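Local coordinates for uncharacterized protein (Bacteroides eggerthii, PDB 4L3R) that is of unknown function but belongs to a calycin-clan family and folds into a strongly curved antiparallel beta sheet packed against helices, at residues B[15-20]-B[139-144]; B[55-60]-B[68-73]; B[75-80]-B[101-106]; B[93-98]-B[116-121]. All coordinates share one frame; numbering follows the deposited sequence.

Contacts 1 and 2 are buried, contact 4 is partly buried and contact 3 lies at the surface. Contacts 1 and 2 each join neighbouring strands of one antiparallel sheet through direct backbone bonds, regular in contact 2 and broken by a bulge in contact 1, and they meet where Trp15 O lies 2.8 Å from Leu55 N, a probable hydrogen bond. Contact 4 brings together the two outermost strands, whose backbones share one direct bond and otherwise meet through waters; Ile93 and Ile95 there also pack on Phe57 and Val70 of contact 2. Contact 3 replaces strand pairing with one carboxylate gripping a loop, and touches contact 4 through Ile79 and Phe116. Contacts 2, 3 and 4 are all nested within the chain loop closed by contact 1.

Contact 1: B[15-20]-B[139-144]; sequences WKLSRI and KVMGFT
Lys16 and Thr144 exchange two backbone hydrogen bonds, Lys16 N to Thr144 O (2.8 Å) and Thr144 N to Lys16 O (2.9 Å), at one end of an antiparallel pairing in which the short strand axes run at 130° to each other. Leu17 and Phe143 follow as a non-hydrogen-bonded pair, and then the register slips by one residue. Gly142 O receives a nearly straight bond from Ser18 N and weak ones from Arg19 N and Ser18 OG. The hydroxyl is brought to that oxygen because it sits between its own backbone N and carbonyl carbon (chi1 59°). Gly142 N returns a bond to Arg19 O. Arg19 lays one face of its guanidinium over Gly142 CA, and its CG is 3.8 Å from that same Gly142 CA.

The apolar face carries Leu17, Ile20, Met141 and Phe143. Leu17 CD1 lies over the Phe143 ring, 4.2 Å from its centroid and 23° off the normal, a CH-pi contact. Trp15 crosses Phe143 at about a right angle, Trp15 CE3 to Phe143 CB 3.8 Å. Ile20 and Met141, a selenomethionine, run side by side, Ile20 CG1 to Met141 CG 4.0 Å. Phe111 of helix 106-116 touches both Leu17 and Phe143. Replacing Phe143 by an alanine is likely to leave Leu17 CD1 without the ring face it packs on and to open a gap next to Phe111.

Ser18 and Arg19 facing Gly142 make a classic beta bulge, set where the first and last strands in chain order pair in the middle of the sheet, consistent with a barrel-like calycin fold.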
loop_
_atom_site.group_PDB
_atom_site.type_symbol
_atom_site.label_atom_id
_atom_site.label_comp_id
_atom_site.label_asym_id
_atom_site.label_seq_id
_atom_site.Cartn_x
_atom_site.Cartn_y
_atom_site.Cartn_z
ATOM N N TRP B 15 9.763 3.155 -10.996
ATOM C CA TRP B 15 11.212 3.327 -10.922
ATOM C C TRP B 15 11.809 2.876 -12.239
ATOM O O TRP B 15 11.561 1.748 -12.656
ATOM C CB TRP B 15 11.785 2.525 -9.753
ATOM C CG TRP B 15 11.386 3.090 -8.433
ATOM C CD1 TRP B 15 10.350 2.679 -7.647
ATOM C CD2 TRP B 15 11.910 4.273 -7.825
ATOM N NE1 TRP B 15 10.257 3.483 -6.538
ATOM C CE2 TRP B 15 11.196 4.479 -6.627
ATOM C CE3 TRP B 15 12.945 5.157 -8.156
ATOM C CZ2 TRP B 15 11.495 5.533 -5.748
ATOM C CZ3 TRP B 15 13.227 6.206 -7.302
ATOM C CH2 TRP B 15 12.513 6.384 -6.106
ATOM N N LYS B 16 12.552 3.763 -12.915
ATOM C CA LYS B 16 13.179 3.481 -14.205
ATOM C C LYS B 16 14.671 3.274 -13.996
ATOM O O LYS B 16 15.317 4.130 -13.395
ATOM C CB LYS B 16 12.909 4.645 -15.182
ATOM C CG LYS B 16 13.620 4.552 -16.537
ATOM C CD LYS B 16 13.111 3.434 -17.430
ATOM C CE LYS B 16 13.947 3.354 -18.687
ATOM N NZ LYS B 16 13.204 2.734 -19.814
ATOM N N LEU B 17 15.221 2.154 -14.499
ATOM C CA LEU B 17 16.645 1.862 -14.379
ATOM C C LEU B 17 17.496 2.936 -15.047
ATOM O O LEU B 17 17.228 3.303 -16.188
ATOM C CB LEU B 17 16.957 0.505 -15.028
ATOM C CG LEU B 17 18.396 0.011 -14.886
ATOM C CD1 LEU B 17 18.654 -0.500 -13.477
ATOM C CD2 LEU B 17 18.706 -1.044 -15.942
ATOM N N SER B 18 18.507 3.447 -14.328
ATOM C CA SER B 18 19.438 4.457 -14.840
ATOM C C SER B 18 20.894 3.945 -14.894
ATOM O O SER B 18 21.690 4.514 -15.637
ATOM C CB SER B 18 19.374 5.716 -13.982
ATOM O OG SER B 18 19.709 5.432 -12.635
ATOM N N ARG B 19 21.249 2.896 -14.121
ATOM C CA ARG B 19 22.620 2.391 -14.080
ATOM C C ARG B 19 22.726 1.056 -13.341
ATOM O O ARG B 19 21.885 0.761 -12.493
ATOM C CB ARG B 19 23.537 3.422 -13.368
ATOM C CG ARG B 19 23.074 3.832 -11.980
ATOM C CD ARG B 19 23.723 5.128 -11.528
ATOM N NE ARG B 19 23.382 5.447 -10.137
ATOM C CZ ARG B 19 24.014 4.995 -9.053
ATOM N NH1 ARG B 19 25.057 4.181 -9.169
ATOM N NH2 ARG B 19 23.605 5.352 -7.843
ATOM N N ILE B 20 23.754 0.256 -13.680
ATOM C CA ILE B 20 24.110 -0.997 -12.991
ATOM C C ILE B 20 25.626 -0.975 -12.882
ATOM O O ILE B 20 26.300 -1.239 -13.867
ATOM C CB ILE B 20 23.587 -2.301 -13.632
ATOM C CG1 ILE B 20 22.112 -2.171 -13.998
ATOM C CG2 ILE B 20 23.822 -3.474 -12.656
ATOM C CD1 ILE B 20 21.403 -3.482 -14.422
ATOM N N LYS B 139 27.277 -5.126 -6.228
ATOM C CA LYS B 139 26.991 -4.141 -7.271
ATOM C C LYS B 139 25.768 -3.339 -6.878
ATOM O O LYS B 139 25.121 -3.650 -5.879
ATOM C CB LYS B 139 26.796 -4.840 -8.633
ATOM C CG LYS B 139 28.099 -4.965 -9.435
ATOM C CD LYS B 139 28.388 -6.377 -9.875
ATOM C CE LYS B 139 29.658 -6.432 -10.692
ATOM N NZ LYS B 139 30.089 -7.826 -10.948
ATOM N N VAL B 140 25.475 -2.278 -7.635
ATOM C CA VAL B 140 24.325 -1.431 -7.354
ATOM C C VAL B 140 23.532 -1.171 -8.614
ATOM O O VAL B 140 24.114 -0.926 -9.668
ATOM C CB VAL B 140 24.701 -0.088 -6.675
ATOM C CG1 VAL B 140 25.246 -0.325 -5.278
ATOM C CG2 VAL B 140 25.686 0.731 -7.511
HETATM N N MSE B 141 22.192 -1.198 -8.485
HETATM C CA MSE B 141 21.257 -0.835 -9.539
HETATM C C MSE B 141 20.656 0.493 -9.150
HETATM O O MSE B 141 20.053 0.576 -8.084
HETATM C CB MSE B 141 20.137 -1.866 -9.677
HETATM C CG MSE B 141 20.483 -3.099 -10.456
HETATM SE SE MSE B 141 18.898 -4.228 -10.550
HETATM C CE MSE B 141 19.055 -4.951 -8.806
ATOM N N GLY B 142 20.825 1.519 -9.972
ATOM C CA GLY B 142 20.269 2.837 -9.698
ATOM C C GLY B 142 18.991 3.040 -10.481
ATOM O O GLY B 142 18.894 2.595 -11.624
ATOM N N PHE B 143 17.999 3.703 -9.868
ATOM C CA PHE B 143 16.720 3.999 -10.508
ATOM C C PHE B 143 16.327 5.456 -10.306
ATOM O O PHE B 143 16.775 6.089 -9.350
ATOM C CB PHE B 143 15.601 3.115 -9.947
ATOM C CG PHE B 143 15.771 1.630 -10.139
ATOM C CD1 PHE B 143 16.582 0.892 -9.290
ATOM C CD2 PHE B 143 15.087 0.961 -11.141
ATOM C CE1 PHE B 143 16.757 -0.479 -9.482
ATOM C CE2 PHE B 143 15.259 -0.406 -11.328
ATOM C CZ PHE B 143 16.108 -1.116 -10.509
ATOM N N THR B 144 15.454 5.965 -11.187
ATOM C CA THR B 144 14.892 7.315 -11.100
ATOM C C THR B 144 13.366 7.238 -11.242
ATOM O O THR B 144 12.854 6.360 -11.938
ATOM C CB THR B 144 15.509 8.242 -12.151
ATOM O OG1 THR B 144 15.307 7.683 -13.451
ATOM C CG2 THR B 144 16.992 8.478 -11.914
#

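Contact 2: B[55-60]-B[68-73]; sequences LNFNCA and GTVSAH
Phe57 and Val70 stand side by side and point the same way from their non-hydrogen-bonded pair, with Phe57 CE2 3.4 Å from Val70 CG2. The valine forks between two partners: CG2 meets the phenylalanine ring, while CG1, anti to the backbone N (chi1 162°), is directed at Leu55, whose CD1 is 3.5 Å away. That same leucine methyl is 4.1 Å from Ala72 CB, so Leu55 bridges two residues of the facing strand. Helix 106-116 reaches this face through Leu115, and Ile93 and Ile95 of strand 92-96 adjoin Phe57 and Val70.

Asn56, Asn58, Thr69 and Ser71 occupy the other face. Here the side chains meet through a water, bonded to Asn58 OD1 (3.1 Å), Thr69 OG1 (2.7 Å) and Ser71 OG (2.9 Å). Asp81 supplies a second partner to both hydroxyls, and Asn56 ND2 turns to Thr14 OG1 instead.

Between the faces, Asn56 pairs with Ser71 and Asn58 with Thr69 through four backbone hydrogen bonds, Thr69 N to Asn58 O measuring 2.8 Å. At the far end Cys59 forms a disulfide with Cys59 of the second subunit, and Gly68 bonds to that subunit through its backbone.

This chemistry lets the apolar face be buried against helix 106-116, while the hydroxyl and amide groups opposite are satisfied through water, Asp81 and Thr14; the disulfide fixes the end of the hairpin to the second subunit.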
loop_
_atom_site.group_PDB
_atom_site.type_symbol
_atom_site.label_atom_id
_atom_site.label_comp_id
_atom_site.label_asym_id
_atom_site.label_seq_id
_atom_site.Cartn_x
_atom_site.Cartn_y
_atom_site.Cartn_z
ATOM N N LEU B 55 10.551 -0.832 -12.483
ATOM C CA LEU B 55 10.382 -1.474 -11.179
ATOM C C LEU B 55 9.244 -0.767 -10.448
ATOM O O LEU B 55 9.175 0.462 -10.457
ATOM C CB LEU B 55 11.713 -1.411 -10.400
ATOM C CG LEU B 55 11.715 -1.823 -8.919
ATOM C CD1 LEU B 55 11.528 -3.326 -8.767
ATOM C CD2 LEU B 55 13.028 -1.431 -8.267
ATOM N N ASN B 56 8.315 -1.538 -9.879
ATOM C CA ASN B 56 7.157 -0.988 -9.185
ATOM C C ASN B 56 6.947 -1.674 -7.852
ATOM O O ASN B 56 6.910 -2.903 -7.788
ATOM C CB ASN B 56 5.895 -1.168 -10.040
ATOM C CG ASN B 56 5.797 -0.222 -11.198
ATOM O OD1 ASN B 56 6.169 -0.559 -12.321
ATOM N ND2 ASN B 56 5.263 0.972 -10.972
ATOM N N PHE B 57 6.797 -0.879 -6.799
ATOM C CA PHE B 57 6.462 -1.347 -5.462
ATOM C C PHE B 57 4.977 -1.112 -5.323
ATOM O O PHE B 57 4.549 0.039 -5.392
ATOM C CB PHE B 57 7.273 -0.597 -4.407
ATOM C CG PHE B 57 8.735 -0.956 -4.457
ATOM C CD1 PHE B 57 9.587 -0.342 -5.362
ATOM C CD2 PHE B 57 9.253 -1.933 -3.627
ATOM C CE1 PHE B 57 10.937 -0.669 -5.403
ATOM C CE2 PHE B 57 10.606 -2.256 -3.665
ATOM C CZ PHE B 57 11.442 -1.619 -4.549
ATOM N N ASN B 58 4.176 -2.178 -5.262
ATOM C CA ASN B 58 2.718 -2.035 -5.189
ATOM C C ASN B 58 2.118 -2.800 -4.042
ATOM O O ASN B 58 2.697 -3.778 -3.566
ATOM C CB ASN B 58 2.050 -2.533 -6.477
ATOM C CG ASN B 58 2.635 -2.008 -7.759
ATOM O OD1 ASN B 58 3.161 -2.769 -8.573
ATOM N ND2 ASN B 58 2.506 -0.708 -7.992
ATOM N N CYS B 59 0.903 -2.383 -3.668
ATOM C CA CYS B 59 0.086 -3.039 -2.667
ATOM C C CYS B 59 -1.019 -3.767 -3.418
ATOM O O CYS B 59 -1.621 -3.185 -4.322
ATOM C CB CYS B 59 -0.465 -2.038 -1.657
ATOM S SG CYS B 59 0.639 -1.723 -0.255
ATOM N N ALA B 60 -1.243 -5.044 -3.094
ATOM C CA ALA B 60 -2.233 -5.868 -3.781
ATOM C C ALA B 60 -2.955 -6.786 -2.818
ATOM O O ALA B 60 -2.373 -7.196 -1.818
ATOM C CB ALA B 60 -1.539 -6.698 -4.853
ATOM N N GLY B 68 2.357 -5.647 0.409
ATOM C CA GLY B 68 3.279 -4.928 -0.461
ATOM C C GLY B 68 4.159 -5.926 -1.192
ATOM O O GLY B 68 4.718 -6.828 -0.561
ATOM N N THR B 69 4.245 -5.806 -2.528
ATOM C CA THR B 69 5.039 -6.702 -3.372
ATOM C C THR B 69 5.848 -5.903 -4.377
ATOM O O THR B 69 5.667 -4.689 -4.498
ATOM C CB THR B 69 4.135 -7.703 -4.120
ATOM O OG1 THR B 69 3.263 -6.987 -4.987
ATOM C CG2 THR B 69 3.344 -8.597 -3.192
ATOM N N VAL B 70 6.733 -6.593 -5.103
ATOM C CA VAL B 70 7.567 -5.989 -6.138
ATOM C C VAL B 70 7.199 -6.576 -7.489
ATOM O O VAL B 70 7.059 -7.793 -7.627
ATOM C CB VAL B 70 9.078 -6.181 -5.847
ATOM C CG1 VAL B 70 9.929 -5.957 -7.097
ATOM C CG2 VAL B 70 9.524 -5.239 -4.764
ATOM N N SER B 71 7.096 -5.701 -8.485
ATOM C CA SER B 71 6.881 -6.066 -9.880
ATOM C C SER B 71 7.955 -5.374 -10.707
ATOM O O SER B 71 8.356 -4.264 -10.375
ATOM C CB SER B 71 5.486 -5.661 -10.352
ATOM O OG SER B 71 4.489 -6.511 -9.813
ATOM N N ALA B 72 8.438 -6.026 -11.749
ATOM C CA ALA B 72 9.444 -5.430 -12.614
ATOM C C ALA B 72 9.312 -5.961 -14.018
ATOM O O ALA B 72 8.837 -7.077 -14.233
ATOM C CB ALA B 72 10.842 -5.702 -12.084
ATOM N N HIS B 73 9.706 -5.144 -14.977
ATOM C CA HIS B 73 9.698 -5.533 -16.376
ATOM C C HIS B 73 11.047 -5.180 -16.952
ATOM O O HIS B 73 11.462 -4.031 -16.844
ATOM C CB HIS B 73 8.562 -4.846 -17.138
ATOM C CG HIS B 73 8.590 -5.135 -18.605
ATOM N ND1 HIS B 73 8.719 -4.124 -19.529
ATOM C CD2 HIS B 73 8.592 -6.320 -19.258
ATOM C CE1 HIS B 73 8.731 -4.710 -20.714
ATOM N NE2 HIS B 73 8.679 -6.034 -20.597
HETATM O O HOH W 1 3.823 -5.500 -7.220
#

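Contact 3: B[75-80]-B[101-106]; sequences VKANIS and GSESDK
Glu103 turns its carboxylate to the backbone of Val75, Lys76 and Ala77 through its first two torsions: CG leaves anti to the carbonyl carbon (chi1 -67°) and the chain then bends at chi2 (-70°). OE2 then takes two good bonds from opposite faces of the carboxylate plane. Val75 N (3.0 Å) comes on the syn side, moderately out of plane, whereas Ala77 N (2.8 Å) donates from well above it, 64° out. Lys76 N adds weak bonds to both oxygens, so three successive amides converge on one carboxylate and its rotation is restricted.

Lys76 slides past Glu103 in the opposite direction. Lys76 CB lies 3.7 Å from Glu103 OE1, but Lys76 NZ ends 5.8 Å from that oxygen, too far for a salt bridge. The ammonium group instead donates to a water (2.7 Å) that is weakly bonded to Ser102 O. Ala77 CB lies against the carboxylate, 3.3 Å from Glu103 OE2, and also meets Gly101 O.

Two loops are clasped here, the one entering strand 78-87 and the one leading from strand 92-96 into helix 106-116. Asp105, two residues beyond Glu103, is the N-cap of that helix, so the contact consists of a glutamate side chain accepting bonds from successive backbone amides of one loop, just ahead of a helix N-cap.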
loop_
_atom_site.group_PDB
_atom_site.type_symbol
_atom_site.label_atom_id
_atom_site.label_comp_id
_atom_site.label_asym_id
_atom_site.label_seq_id
_atom_site.Cartn_x
_atom_site.Cartn_y
_atom_site.Cartn_z
ATOM N N VAL B 75 12.777 -6.702 -20.545
ATOM C CA VAL B 75 12.468 -6.526 -21.967
ATOM C C VAL B 75 11.402 -7.562 -22.323
ATOM O O VAL B 75 10.239 -7.195 -22.503
ATOM C CB VAL B 75 13.741 -6.618 -22.858
ATOM C CG1 VAL B 75 13.381 -6.500 -24.345
ATOM C CG2 VAL B 75 14.755 -5.547 -22.462
ATOM N N LYS B 76 11.776 -8.848 -22.379
ATOM C CA LYS B 76 10.851 -9.953 -22.653
ATOM C C LYS B 76 10.390 -10.651 -21.358
ATOM O O LYS B 76 9.397 -11.375 -21.402
ATOM C CB LYS B 76 11.513 -10.983 -23.586
ATOM C CG LYS B 76 11.986 -10.380 -24.898
ATOM C CD LYS B 76 12.336 -11.426 -25.949
ATOM C CE LYS B 76 13.500 -12.296 -25.553
ATOM N NZ LYS B 76 14.023 -13.085 -26.704
ATOM N N ALA B 77 11.081 -10.439 -20.214
ATOM C CA ALA B 77 10.727 -11.103 -18.961
ATOM C C ALA B 77 10.100 -10.141 -17.948
ATOM O O ALA B 77 10.395 -8.944 -17.942
ATOM C CB ALA B 77 11.950 -11.762 -18.349
ATOM N N ASN B 78 9.249 -10.699 -17.077
ATOM C CA ASN B 78 8.545 -9.974 -16.025
ATOM C C ASN B 78 8.716 -10.625 -14.671
ATOM O O ASN B 78 8.780 -11.847 -14.576
ATOM C CB ASN B 78 7.032 -9.932 -16.327
ATOM C CG ASN B 78 6.654 -8.978 -17.420
ATOM O OD1 ASN B 78 6.577 -7.768 -17.204
ATOM N ND2 ASN B 78 6.410 -9.486 -18.622
ATOM N N ILE B 79 8.703 -9.802 -13.626
ATOM C CA ILE B 79 8.630 -10.214 -12.231
ATOM C C ILE B 79 7.255 -9.711 -11.791
ATOM O O ILE B 79 6.993 -8.519 -11.934
ATOM C CB ILE B 79 9.803 -9.667 -11.384
ATOM C CG1 ILE B 79 11.145 -10.219 -11.916
ATOM C CG2 ILE B 79 9.601 -10.002 -9.891
ATOM C CD1 ILE B 79 12.373 -9.625 -11.260
ATOM N N SER B 80 6.359 -10.604 -11.361
ATOM C CA SER B 80 4.991 -10.225 -10.988
ATOM C C SER B 80 4.687 -10.581 -9.540
ATOM O O SER B 80 4.668 -11.764 -9.184
ATOM C CB SER B 80 3.978 -10.912 -11.898
ATOM O OG SER B 80 4.198 -10.515 -13.243
ATOM N N GLY B 101 9.254 -15.705 -18.296
ATOM C CA GLY B 101 9.867 -15.428 -19.587
ATOM C C GLY B 101 11.375 -15.437 -19.498
ATOM O O GLY B 101 11.947 -15.312 -18.414
ATOM N N SER B 102 12.024 -15.602 -20.646
ATOM C CA SER B 102 13.481 -15.687 -20.758
ATOM C C SER B 102 14.042 -14.439 -21.437
ATOM O O SER B 102 13.363 -13.844 -22.273
ATOM C CB SER B 102 13.845 -16.934 -21.565
ATOM O OG SER B 102 15.212 -17.285 -21.431
ATOM N N GLU B 103 15.279 -14.055 -21.099
ATOM C CA GLU B 103 15.944 -12.908 -21.714
ATOM C C GLU B 103 17.131 -13.330 -22.569
ATOM O O GLU B 103 17.848 -14.259 -22.202
ATOM C CB GLU B 103 16.443 -11.935 -20.641
ATOM C CG GLU B 103 15.340 -11.240 -19.862
ATOM C CD GLU B 103 14.516 -10.214 -20.622
ATOM O OE1 GLU B 103 14.690 -10.069 -21.854
ATOM O OE2 GLU B 103 13.687 -9.539 -19.973
ATOM N N SER B 104 17.334 -12.643 -23.707
ATOM C CA SER B 104 18.508 -12.822 -24.561
ATOM C C SER B 104 19.487 -11.645 -24.358
ATOM O O SER B 104 20.697 -11.832 -24.464
ATOM C CB SER B 104 18.113 -12.949 -26.033
ATOM O OG SER B 104 17.571 -11.752 -26.571
ATOM N N ASP B 105 18.971 -10.438 -24.077
ATOM C CA ASP B 105 19.789 -9.242 -23.881
ATOM C C ASP B 105 20.576 -9.326 -22.567
ATOM O O ASP B 105 19.992 -9.640 -21.534
ATOM C CB ASP B 105 18.889 -7.997 -23.884
ATOM C CG ASP B 105 19.654 -6.708 -24.006
ATOM O OD1 ASP B 105 20.021 -6.345 -25.137
ATOM O OD2 ASP B 105 19.903 -6.069 -22.966
ATOM N N LYS B 106 21.891 -9.041 -22.606
ATOM C CA LYS B 106 22.748 -9.125 -21.417
ATOM C C LYS B 106 22.343 -8.140 -20.323
ATOM O O LYS B 106 22.429 -8.505 -19.153
ATOM C CB LYS B 106 24.226 -8.920 -21.771
ATOM C CG LYS B 106 24.814 -10.081 -22.573
ATOM C CD LYS B 106 26.300 -9.860 -22.815
ATOM C CE LYS B 106 26.958 -11.018 -23.528
ATOM N NZ LYS B 106 28.428 -10.836 -23.624
HETATM O O HOH W 2 14.346 -15.276 -25.133
#

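Contact 4: B[93-98]-B[116-121]; sequences ISISGK and FNVFKY
Ile95 and Val118 mark the tight part of the contact, with Ile95 CD1 3.6 Å from Val118 CG2. Ile93 extends it, touching the same Val118 methyl through CG2 and Tyr121 CD1 through CB (3.9 Å). Phe116 closes the other end: with CG anti to the carbonyl carbon (chi1 -69°), its ring lies beneath Gly97, whose O sits 3.4 Å above the ring plane, toward the rim. Ile95 O meets the same ring at its edge, in plane, while the Ile95 side chain crosses Phe116 at about a right angle. A serine at Phe116 would probably remove the ring from under Gly97 O and leave Ile95 CG2 and Ile79 without that aromatic partner.

The backbones are far more loosely joined. A single direct bond, Ile93 N to Phe119 O (3.1 Å), is straight at the hydrogen but arrives 62° out of the carbonyl plane. Farther along, waters take over: one donates to both Ile95 O and Phe116 O (2.7 Å each), and another accepts from Ile95 N at 3.0 Å and lies within bonding distance of Phe116 O and Val118 O.

The outermost strands of the sheet, 92-96 and 118-123, therefore meet through hydrocarbon side chains backed by water bridges, a seam in which solvent stands in for regular strand pairing.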
loop_
_atom_site.group_PDB
_atom_site.type_symbol
_atom_site.label_atom_id
_atom_site.label_comp_id
_atom_site.label_asym_id
_atom_site.label_seq_id
_atom_site.Cartn_x
_atom_site.Cartn_y
_atom_site.Cartn_z
ATOM N N ILE B 93 16.443 -5.006 2.320
ATOM C CA ILE B 93 15.424 -5.377 1.342
ATOM C C ILE B 93 15.731 -6.767 0.802
ATOM O O ILE B 93 16.893 -7.109 0.619
ATOM C CB ILE B 93 15.286 -4.337 0.191
ATOM C CG1 ILE B 93 14.116 -4.714 -0.751
ATOM C CG2 ILE B 93 16.603 -4.191 -0.591
ATOM C CD1 ILE B 93 13.739 -3.687 -1.720
ATOM N N SER B 94 14.689 -7.554 0.545
ATOM C CA SER B 94 14.830 -8.884 -0.036
ATOM C C SER B 94 13.639 -9.118 -0.997
ATOM O O SER B 94 12.503 -8.799 -0.649
ATOM C CB SER B 94 14.932 -9.938 1.069
ATOM O OG SER B 94 14.081 -11.060 0.889
ATOM N N ILE B 95 13.925 -9.591 -2.220
ATOM C CA ILE B 95 12.925 -9.878 -3.253
ATOM C C ILE B 95 13.031 -11.361 -3.561
ATOM O O ILE B 95 14.109 -11.814 -3.928
ATOM C CB ILE B 95 13.153 -8.998 -4.522
ATOM C CG1 ILE B 95 13.019 -7.489 -4.177
ATOM C CG2 ILE B 95 12.177 -9.410 -5.669
ATOM C CD1 ILE B 95 13.542 -6.502 -5.270
ATOM N N SER B 96 11.937 -12.116 -3.409
ATOM C CA SER B 96 11.927 -13.561 -3.635
ATOM C C SER B 96 10.881 -13.959 -4.674
ATOM O O SER B 96 9.773 -13.427 -4.670
ATOM C CB SER B 96 11.636 -14.292 -2.327
ATOM O OG SER B 96 12.583 -13.944 -1.332
ATOM N N GLY B 97 11.231 -14.937 -5.499
ATOM C CA GLY B 97 10.362 -15.469 -6.542
ATOM C C GLY B 97 11.141 -15.842 -7.783
ATOM O O GLY B 97 12.355 -16.062 -7.723
ATOM N N LYS B 98 10.445 -15.915 -8.919
ATOM C CA LYS B 98 11.068 -16.245 -10.202
ATOM C C LYS B 98 10.451 -15.408 -11.309
ATOM O O LYS B 98 9.269 -15.060 -11.245
ATOM C CB LYS B 98 10.960 -17.748 -10.523
ATOM C CG LYS B 98 9.579 -18.348 -10.318
ATOM C CD LYS B 98 9.534 -19.808 -10.754
ATOM C CE LYS B 98 8.227 -20.461 -10.376
ATOM N NZ LYS B 98 8.151 -21.864 -10.855
ATOM N N PHE B 116 16.631 -10.293 -7.742
ATOM C CA PHE B 116 16.408 -11.364 -6.764
ATOM C C PHE B 116 17.572 -11.502 -5.769
ATOM O O PHE B 116 17.420 -12.229 -4.788
ATOM C CB PHE B 116 16.155 -12.704 -7.470
ATOM C CG PHE B 116 14.835 -12.742 -8.208
ATOM C CD1 PHE B 116 13.630 -12.656 -7.516
ATOM C CD2 PHE B 116 14.794 -12.927 -9.588
ATOM C CE1 PHE B 116 12.415 -12.689 -8.196
ATOM C CE2 PHE B 116 13.573 -12.977 -10.265
ATOM C CZ PHE B 116 12.394 -12.848 -9.566
ATOM N N ASN B 117 18.722 -10.823 -6.012
ATOM C CA ASN B 117 19.884 -10.851 -5.134
ATOM C C ASN B 117 20.045 -9.546 -4.343
ATOM O O ASN B 117 21.100 -9.363 -3.729
ATOM C CB ASN B 117 21.167 -11.131 -5.951
ATOM C CG ASN B 117 21.234 -12.521 -6.531
ATOM O OD1 ASN B 117 20.851 -13.501 -5.892
ATOM N ND2 ASN B 117 21.795 -12.655 -7.724
ATOM N N VAL B 118 19.031 -8.650 -4.315
ATOM C CA VAL B 118 19.141 -7.421 -3.512
ATOM C C VAL B 118 19.192 -7.786 -2.024
ATOM O O VAL B 118 18.589 -8.783 -1.620
ATOM C CB VAL B 118 18.030 -6.362 -3.765
ATOM C CG1 VAL B 118 18.077 -5.851 -5.198
ATOM C CG2 VAL B 118 16.629 -6.871 -3.389
ATOM N N PHE B 119 19.947 -7.018 -1.229
ATOM C CA PHE B 119 20.042 -7.235 0.222
ATOM C C PHE B 119 19.840 -5.928 1.023
ATOM O O PHE B 119 19.378 -6.009 2.162
ATOM C CB PHE B 119 21.365 -7.914 0.603
ATOM C CG PHE B 119 22.621 -7.139 0.300
ATOM C CD1 PHE B 119 23.230 -7.235 -0.942
ATOM C CD2 PHE B 119 23.271 -6.426 1.295
ATOM C CE1 PHE B 119 24.419 -6.552 -1.208
ATOM C CE2 PHE B 119 24.473 -5.770 1.037
ATOM C CZ PHE B 119 25.030 -5.825 -0.217
ATOM N N LYS B 120 20.173 -4.742 0.460
ATOM C CA LYS B 120 19.969 -3.454 1.137
ATOM C C LYS B 120 19.732 -2.354 0.102
ATOM O O LYS B 120 19.907 -2.585 -1.094
ATOM C CB LYS B 120 21.144 -3.097 2.082
ATOM C CG LYS B 120 22.474 -2.774 1.391
ATOM C CD LYS B 120 23.594 -2.462 2.391
ATOM C CE LYS B 120 24.852 -1.963 1.713
ATOM N NZ LYS B 120 25.933 -1.642 2.689
ATOM N N TYR B 121 19.302 -1.170 0.561
ATOM C CA TYR B 121 19.003 -0.057 -0.335
ATOM C C TYR B 121 19.173 1.301 0.332
ATOM O O TYR B 121 19.373 1.406 1.540
ATOM C CB TYR B 121 17.542 -0.166 -0.837
ATOM C CG TYR B 121 16.516 0.234 0.202
ATOM C CD1 TYR B 121 16.140 -0.643 1.215
ATOM C CD2 TYR B 121 15.977 1.518 0.221
ATOM C CE1 TYR B 121 15.241 -0.260 2.207
ATOM C CE2 TYR B 121 15.082 1.914 1.214
ATOM C CZ TYR B 121 14.719 1.021 2.208
ATOM O OH TYR B 121 13.844 1.372 3.203
HETATM O O HOH W 3 16.728 -10.486 -2.495
HETATM O O HOH W 4 15.595 -14.022 -3.886
#